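Local coordinates for protein 2,3-dihydroxy-2,3-dihydrophenylpropionate dehydrogenase (Pseudomonas sp. MC1, PDB 5XTF) that catalyses the NAD-dependent oxidation of naphthalene cis-dihydrodiol to 1,2-dihydroxynaphthalene in aromatic hydrocarbon breakdown, at residues Q23-I28 with H97-I102; E146-N151 with A191-V196; A70-V75 with I88-D93. One frame throughout, in Å; residues are numbered along the deposited sequence.

Interaction 1: residues Q23-I28 with H97-I102; sequences QQVVSI and HLDCFI
Val-25 and Asp-99 grip each other through backbone and side chain where two parallel strands begin. Val-25 O accepts two N-H groups, from Asp-99 N at 2.9 Å and from Cys-100 N. In return Val-25 N donates to Asp-99 OD2 at 2.8 Å, reaching the carboxylate on its anti side. His-97 NE2 gives its hydrogen mainly to Gln-23 O, 3.0 Å away and close to the ring plane, with a weak second bond to Asp-99 OD2. Val-25 CG2 covers a face of the same ring in a CH-pi contact, 4.2 Å from the His-97 ring centroid. Asp-99 OD1 is satisfied by a salt bridge to Arg-256; a water also lies close to it. Bent at chi2 (-62°), Gln-24 brings its amide across this carboxylate, the two planes 37° apart; Gln-24 OE1 and Asp-99 OD1, both acceptors 3.2 Å apart, each meet the guanidinium of Arg-256, which probably offsets their closeness, while Gln-24 NE2 donates to Asn-22 O. Farther along, Ser-27 N donates to Cys-100 O, and Ile-102 N donates to Ser-27 O at 2.9 Å in an almost straight bond (177°). Ser-27 OG pairs with Ser-51 OG of the adjoining strand, while Ser-27 CB rests 3.6 Å from Leu-98 CD1. On the other face Val-26 CG2 meets Ile-102 CD1 at 3.9 Å beneath helix 34-46. Helices 81-95 and 118-150 cover the face carrying Ser-27 and Phe-101. This pairing of the first and fourth strands, with a helix layer on both faces, is the centre of the Rossmann fold of short-chain dehydrogenases.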
# COMPACT_ATOMS: atom_id res chain seq x y z
N GLN B 23 18.12 2.14 -32.68
CA GLN B 23 16.78 2.59 -33.06
C GLN B 23 15.70 1.92 -32.21
O GLN B 23 15.54 0.70 -32.25
CB GLN B 23 16.53 2.29 -34.52
CG GLN B 23 15.23 2.89 -34.99
CD GLN B 23 15.12 4.36 -34.60
OE1 GLN B 23 14.31 4.72 -33.74
NE2 GLN B 23 15.95 5.21 -35.22
N GLN B 24 14.94 2.72 -31.46
CA GLN B 24 13.87 2.19 -30.62
C GLN B 24 12.52 2.41 -31.28
O GLN B 24 12.32 3.38 -32.02
CB GLN B 24 13.86 2.83 -29.23
CG GLN B 24 15.13 2.60 -28.43
CD GLN B 24 15.37 1.13 -28.15
OE1 GLN B 24 14.72 0.55 -27.29
NE2 GLN B 24 16.31 0.53 -28.88
N VAL B 25 11.59 1.51 -30.97
CA VAL B 25 10.26 1.46 -31.57
C VAL B 25 9.24 1.25 -30.47
O VAL B 25 9.39 0.33 -29.65
CB VAL B 25 10.16 0.32 -32.61
CG1 VAL B 25 8.73 0.14 -33.04
CG2 VAL B 25 11.08 0.59 -33.79
N VAL B 26 8.20 2.08 -30.44
CA VAL B 26 7.15 2.00 -29.42
C VAL B 26 5.79 1.91 -30.10
O VAL B 26 5.55 2.55 -31.12
CB VAL B 26 7.19 3.21 -28.46
CG1 VAL B 26 6.97 4.51 -29.21
CG2 VAL B 26 6.16 3.04 -27.34
N SER B 27 4.89 1.14 -29.49
CA SER B 27 3.53 1.00 -30.00
C SER B 27 2.53 1.38 -28.91
O SER B 27 2.59 0.84 -27.81
CB SER B 27 3.30 -0.43 -30.46
OG SER B 27 2.01 -0.52 -31.00
N ILE B 28 1.58 2.25 -29.25
CA ILE B 28 0.73 2.96 -28.29
C ILE B 28 -0.74 2.73 -28.64
O ILE B 28 -1.18 3.11 -29.73
CB ILE B 28 1.05 4.46 -28.30
CG1 ILE B 28 2.55 4.69 -28.10
CG2 ILE B 28 0.19 5.23 -27.29
CD1 ILE B 28 3.04 6.10 -28.39
N HIS B 97 11.20 -4.43 -35.54
CA HIS B 97 11.17 -4.97 -34.19
C HIS B 97 10.26 -4.07 -33.35
O HIS B 97 9.75 -3.05 -33.82
CB HIS B 97 12.58 -5.05 -33.59
CG HIS B 97 13.22 -3.71 -33.40
ND1 HIS B 97 13.91 -3.06 -34.40
CD2 HIS B 97 13.21 -2.86 -32.34
CE1 HIS B 97 14.32 -1.89 -33.96
NE2 HIS B 97 13.91 -1.74 -32.71
N LEU B 98 10.04 -4.46 -32.09
CA LEU B 98 9.23 -3.67 -31.17
C LEU B 98 9.97 -3.63 -29.84
O LEU B 98 10.30 -4.68 -29.29
CB LEU B 98 7.83 -4.27 -31.00
CG LEU B 98 6.92 -3.59 -29.97
CD1 LEU B 98 6.50 -2.18 -30.40
CD2 LEU B 98 5.70 -4.42 -29.72
N ASP B 99 10.23 -2.42 -29.33
CA ASP B 99 10.91 -2.29 -28.05
C ASP B 99 9.99 -2.05 -26.86
O ASP B 99 10.30 -2.49 -25.76
CB ASP B 99 11.95 -1.16 -28.09
CG ASP B 99 13.03 -1.41 -29.12
OD1 ASP B 99 13.96 -2.20 -28.82
OD2 ASP B 99 12.95 -0.83 -30.24
N CYS B 100 8.87 -1.35 -27.04
CA CYS B 100 8.02 -0.98 -25.92
C CYS B 100 6.57 -1.03 -26.37
O CYS B 100 6.25 -0.59 -27.47
CB CYS B 100 8.37 0.41 -25.39
SG CYS B 100 7.43 0.91 -23.88
N PHE B 101 5.72 -1.59 -25.53
CA PHE B 101 4.28 -1.57 -25.75
C PHE B 101 3.62 -0.79 -24.63
O PHE B 101 3.82 -1.11 -23.45
CB PHE B 101 3.69 -2.99 -25.83
CG PHE B 101 2.19 -3.00 -25.98
CD1 PHE B 101 1.61 -2.62 -27.18
CD2 PHE B 101 1.36 -3.36 -24.94
CE1 PHE B 101 0.23 -2.62 -27.35
CE2 PHE B 101 -0.02 -3.35 -25.10
CZ PHE B 101 -0.58 -2.98 -26.30
N ILE B 102 2.84 0.23 -24.99
CA ILE B 102 2.14 1.08 -24.04
C ILE B 102 0.66 0.81 -24.20
O ILE B 102 0.05 1.17 -25.22
CB ILE B 102 2.44 2.57 -24.26
CG1 ILE B 102 3.93 2.85 -24.12
CG2 ILE B 102 1.63 3.41 -23.29
CD1 ILE B 102 4.28 4.31 -24.22
O HOH W 1 16.14 -2.65 -29.86

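Interaction 2: residues E146-N151 with A191-V196; sequences ELKKTN and APEIRV
Asn-151 leaves the end of helix 118-150 with a positive phi of 45°, and its CA lies 5.1 Å from Glu-193 CA in the loop that runs into strand 195-201. The contact thus joins a long helix of the Rossmann fold to the entry of a later strand of its central sheet. Ile-194 supplies the apolar part: its CD1 reaches the helix between two successive residues, lying 3.7 Å from Leu-147 CB and equally near Lys-148 CG. Glu-193 crosses Lys-148 at about a right angle. Its chi1 of -135° is off the staggered positions, and the rest of the chain is extended, carrying the carboxylate over the aliphatic stem of the lysine, with Glu-193 OE2 3.5 Å from Lys-148 CD. The charged ends stay apart, Lys-148 NZ being 4.9 Å from Glu-193 OE2; the ammonium group forms a salt bridge with Glu-115 of a neighbouring subunit. Glu-193 OE1 also comes 2.8 Å from Lys-148 O; as both are acceptors, this is a proximity and not a bond. Asn-151 packs across the glutamate with its amide plane perpendicular to the carboxylate, and Asn-151 CB sits 3.3 Å from Glu-193 O. Arg-195 is held by Leu-253 O and Ile-262 O through NH1, while Arg-195 NH2 donates to a water 3.1 Å away that in turn donates weakly to Asn-151 O.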
# COMPACT_ATOMS: atom_id res chain seq x y z
N GLU B 146 7.45 -10.43 -29.66
CA GLU B 146 8.36 -9.40 -30.16
C GLU B 146 9.11 -8.68 -29.04
O GLU B 146 10.28 -8.31 -29.22
CB GLU B 146 7.59 -8.40 -31.01
CG GLU B 146 7.15 -8.99 -32.36
CD GLU B 146 8.35 -9.40 -33.23
OE1 GLU B 146 9.35 -8.65 -33.28
OE2 GLU B 146 8.30 -10.49 -33.86
N LEU B 147 8.47 -8.48 -27.88
CA LEU B 147 9.18 -7.92 -26.73
C LEU B 147 10.27 -8.85 -26.21
O LEU B 147 11.30 -8.37 -25.72
CB LEU B 147 8.18 -7.60 -25.62
CG LEU B 147 7.15 -6.52 -25.96
CD1 LEU B 147 6.12 -6.39 -24.88
CD2 LEU B 147 7.86 -5.19 -26.15
N LYS B 148 10.07 -10.17 -26.31
CA LYS B 148 11.10 -11.12 -25.88
C LYS B 148 12.34 -11.07 -26.77
O LYS B 148 13.45 -11.31 -26.28
CB LYS B 148 10.52 -12.53 -25.86
CG LYS B 148 9.46 -12.78 -24.80
CD LYS B 148 9.32 -14.28 -24.54
CE LYS B 148 8.17 -14.57 -23.58
NZ LYS B 148 7.84 -16.03 -23.55
N LYS B 149 12.15 -10.81 -28.06
CA LYS B 149 13.28 -10.73 -28.98
C LYS B 149 14.12 -9.49 -28.72
O LYS B 149 15.33 -9.50 -28.97
CB LYS B 149 12.78 -10.70 -30.42
CG LYS B 149 12.11 -11.99 -30.89
CD LYS B 149 11.80 -11.83 -32.37
CE LYS B 149 10.75 -12.77 -32.87
NZ LYS B 149 10.68 -12.67 -34.36
N THR B 150 13.51 -8.43 -28.21
CA THR B 150 14.26 -7.23 -27.89
C THR B 150 14.48 -7.06 -26.40
O THR B 150 15.11 -6.08 -25.99
CB THR B 150 13.53 -6.00 -28.45
OG1 THR B 150 12.23 -5.93 -27.84
CG2 THR B 150 13.36 -6.13 -29.98
N ASN B 151 13.97 -8.00 -25.58
CA ASN B 151 13.91 -7.87 -24.13
C ASN B 151 13.42 -6.48 -23.76
O ASN B 151 14.09 -5.69 -23.09
CB ASN B 151 15.27 -8.19 -23.50
CG ASN B 151 15.65 -9.66 -23.65
OD1 ASN B 151 14.96 -10.46 -24.32
ND2 ASN B 151 16.77 -10.02 -23.05
N ALA B 191 10.13 -11.22 -15.73
CA ALA B 191 11.52 -10.94 -15.40
C ALA B 191 12.33 -12.22 -15.60
O ALA B 191 11.81 -13.31 -15.42
CB ALA B 191 11.65 -10.44 -13.97
N PRO B 192 13.61 -12.09 -15.97
CA PRO B 192 14.36 -10.84 -16.16
C PRO B 192 14.22 -10.24 -17.55
O PRO B 192 14.79 -9.17 -17.78
CB PRO B 192 15.80 -11.28 -15.93
CG PRO B 192 15.82 -12.65 -16.49
CD PRO B 192 14.47 -13.27 -16.17
N GLU B 193 13.48 -10.91 -18.43
CA GLU B 193 13.52 -10.56 -19.86
C GLU B 193 12.80 -9.25 -20.16
O GLU B 193 13.31 -8.40 -20.91
CB GLU B 193 12.91 -11.69 -20.68
CG GLU B 193 13.71 -12.06 -21.91
CD GLU B 193 12.97 -13.02 -22.84
OE1 GLU B 193 13.32 -13.06 -24.04
OE2 GLU B 193 12.03 -13.72 -22.37
N ILE B 194 11.59 -9.08 -19.62
CA ILE B 194 10.71 -7.98 -19.99
C ILE B 194 10.35 -7.20 -18.73
O ILE B 194 9.90 -7.79 -17.75
CB ILE B 194 9.45 -8.50 -20.69
CG1 ILE B 194 9.81 -9.07 -22.06
CG2 ILE B 194 8.40 -7.39 -20.78
CD1 ILE B 194 8.68 -9.83 -22.68
N ARG B 195 10.52 -5.88 -18.77
CA ARG B 195 10.11 -5.02 -17.67
C ARG B 195 8.65 -4.61 -17.85
O ARG B 195 8.20 -4.38 -18.98
CB ARG B 195 10.99 -3.77 -17.57
CG ARG B 195 12.37 -4.05 -17.05
CD ARG B 195 13.25 -2.80 -17.08
NE ARG B 195 13.21 -2.14 -18.38
CZ ARG B 195 12.57 -1.01 -18.61
NH1 ARG B 195 11.91 -0.40 -17.63
NH2 ARG B 195 12.58 -0.48 -19.83
N VAL B 196 7.93 -4.48 -16.74
CA VAL B 196 6.52 -4.12 -16.77
C VAL B 196 6.25 -3.09 -15.69
O VAL B 196 6.55 -3.34 -14.51
CB VAL B 196 5.58 -5.33 -16.58
CG1 VAL B 196 4.17 -4.92 -16.92
CG2 VAL B 196 6.01 -6.52 -17.42
O HOH W 2 13.61 -2.63 -21.76

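Interaction 3: residues A70-V75 with I88-D93; sequences ALEIVV and IKQTID
Glu-72 reaches from strand 72-75 to Gln-90 on helix 81-95; the axis of the helix's 88-93 portion runs nearly antiparallel to that of the strand, 8.6 Å away at closest approach. The glutamate's CB already points to the helix. Its CG, trans to the backbone N (chi1 -166°), comes to lie against the base of the glutamine, 3.7 Å from Gln-90 CB. A bend at chi2 (62°) then turns the chain across Gln-90, so that Glu-72 CD passes 4.2 Å from the same Gln-90 CB. At the tip the two oxygens part company. Glu-72 OE2 faces the glutamine's terminal amide, 3.4 Å from Gln-90 CD, with the carboxylate and amide planes 73° apart. Glu-72 OE1 instead forms a salt bridge with Arg-94, one turn farther along the helix, whose NH1 also bonds Leu-71 O. With an alanine at Glu-72, Arg-94 would probably lose this charged mate and the Gln-90 amide would be freer to swing. Two residues on, Val-74 CG2 touches the extended glutamine at its amide carbon, 3.7 Å from Gln-90 CD, so the Gln-90 chain spans a polar and an apolar neighbour. The unit is the strand-then-helix half of a beta-alpha-beta crossover at an edge of the chain's parallel sheet, and the strand leads on to Asp-77 and Val-78, which bind NAD. Here strand and helix meet largely through long polar side chains, and the nearby guanidinium would probably favour the ionised form of Glu-72, making the attachment partly electrostatic.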
# COMPACT_ATOMS: atom_id res chain seq x y z
N ALA B 70 5.14 9.17 -41.28
CA ALA B 70 6.19 8.64 -40.41
C ALA B 70 5.65 7.59 -39.43
O ALA B 70 6.40 6.71 -39.00
CB ALA B 70 6.88 9.78 -39.66
N LEU B 71 4.36 7.65 -39.09
CA LEU B 71 3.78 6.70 -38.15
C LEU B 71 3.20 5.51 -38.89
O LEU B 71 2.92 5.56 -40.09
CB LEU B 71 2.68 7.34 -37.30
CG LEU B 71 3.02 8.65 -36.62
CD1 LEU B 71 1.84 9.15 -35.82
CD2 LEU B 71 4.26 8.51 -35.74
N GLU B 72 3.04 4.43 -38.15
CA GLU B 72 2.23 3.30 -38.59
C GLU B 72 0.96 3.37 -37.76
O GLU B 72 1.04 3.40 -36.53
CB GLU B 72 2.97 1.98 -38.38
CG GLU B 72 2.36 0.79 -39.10
CD GLU B 72 2.37 0.96 -40.62
OE1 GLU B 72 3.33 1.56 -41.17
OE2 GLU B 72 1.42 0.48 -41.27
N ILE B 73 -0.19 3.43 -38.41
CA ILE B 73 -1.46 3.69 -37.74
C ILE B 73 -2.43 2.58 -38.09
O ILE B 73 -2.56 2.19 -39.25
CB ILE B 73 -2.03 5.07 -38.12
CG1 ILE B 73 -1.03 6.17 -37.77
CG2 ILE B 73 -3.38 5.30 -37.44
CD1 ILE B 73 -1.43 7.57 -38.26
N VAL B 74 -3.09 2.05 -37.07
CA VAL B 74 -4.19 1.10 -37.22
C VAL B 74 -5.41 1.74 -36.59
O VAL B 74 -5.33 2.27 -35.47
CB VAL B 74 -3.88 -0.25 -36.56
CG1 VAL B 74 -5.10 -1.13 -36.55
CG2 VAL B 74 -2.71 -0.94 -37.24
N VAL B 75 -6.53 1.73 -37.31
CA VAL B 75 -7.81 2.24 -36.81
C VAL B 75 -8.66 1.04 -36.41
O VAL B 75 -8.86 0.13 -37.22
CB VAL B 75 -8.54 3.07 -37.88
CG1 VAL B 75 -9.92 3.45 -37.37
CG2 VAL B 75 -7.73 4.30 -38.30
N ILE B 88 0.56 -4.88 -33.86
CA ILE B 88 1.91 -5.42 -33.74
C ILE B 88 2.47 -5.79 -35.11
O ILE B 88 3.58 -5.40 -35.48
CB ILE B 88 1.94 -6.61 -32.78
CG1 ILE B 88 1.36 -6.20 -31.41
CG2 ILE B 88 3.37 -7.14 -32.64
CD1 ILE B 88 1.92 -4.90 -30.85
N LYS B 89 1.70 -6.56 -35.89
CA LYS B 89 2.21 -7.07 -37.16
C LYS B 89 2.66 -5.92 -38.07
O LYS B 89 3.75 -5.96 -38.65
CB LYS B 89 1.16 -7.94 -37.84
CG LYS B 89 1.70 -8.69 -39.05
CD LYS B 89 0.62 -9.47 -39.79
CE LYS B 89 1.24 -10.52 -40.72
NZ LYS B 89 2.31 -9.94 -41.60
N GLN B 90 1.84 -4.87 -38.17
CA GLN B 90 2.25 -3.72 -38.97
C GLN B 90 3.48 -3.04 -38.40
O GLN B 90 4.30 -2.51 -39.16
CB GLN B 90 1.11 -2.70 -39.05
CG GLN B 90 -0.02 -3.09 -39.98
CD GLN B 90 -0.89 -1.89 -40.35
OE1 GLN B 90 -0.48 -0.74 -40.23
NE2 GLN B 90 -2.05 -2.17 -40.88
N THR B 91 3.61 -3.02 -37.07
CA THR B 91 4.77 -2.39 -36.47
C THR B 91 6.05 -3.10 -36.91
O THR B 91 7.02 -2.45 -37.33
CB THR B 91 4.66 -2.39 -34.94
OG1 THR B 91 3.50 -1.65 -34.52
CG2 THR B 91 5.89 -1.76 -34.33
N ILE B 92 6.05 -4.43 -36.86
CA ILE B 92 7.22 -5.21 -37.21
C ILE B 92 7.55 -5.06 -38.70
O ILE B 92 8.70 -4.83 -39.08
CB ILE B 92 6.99 -6.69 -36.84
CG1 ILE B 92 6.62 -6.79 -35.36
CG2 ILE B 92 8.22 -7.52 -37.17
CD1 ILE B 92 7.61 -6.07 -34.42
N ASP B 93 6.52 -5.16 -39.55
CA ASP B 93 6.72 -5.05 -40.99
C ASP B 93 7.22 -3.67 -41.37
O ASP B 93 8.10 -3.53 -42.23
CB ASP B 93 5.42 -5.36 -41.72
CG ASP B 93 5.03 -6.82 -41.58
OD1 ASP B 93 5.92 -7.65 -41.27
OD2 ASP B 93 3.84 -7.13 -41.80

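In the fold
From the N terminus, strand 25-28 opens a loop that interaction 1 closes at residues 97-102, setting the first and fourth strands side by side. Interaction 3 is nested inside that loop, joining outer strand 72-75 to helix 81-95, which leads back to the sheet centre. There Ile-92 packs on His-97 and Leu-98, and Thr-91 on Val-25. Interaction 2 follows in series, closing the segment between helix 118-150 and strand 195-201. Its Thr-150 probably hydrogen-bonds to Leu-98 O, and Glu-146 touches Ile-92. No loops cross; together the contacts tie two helices on one face to the sheet from its 72-75 edge towards strand 195-201.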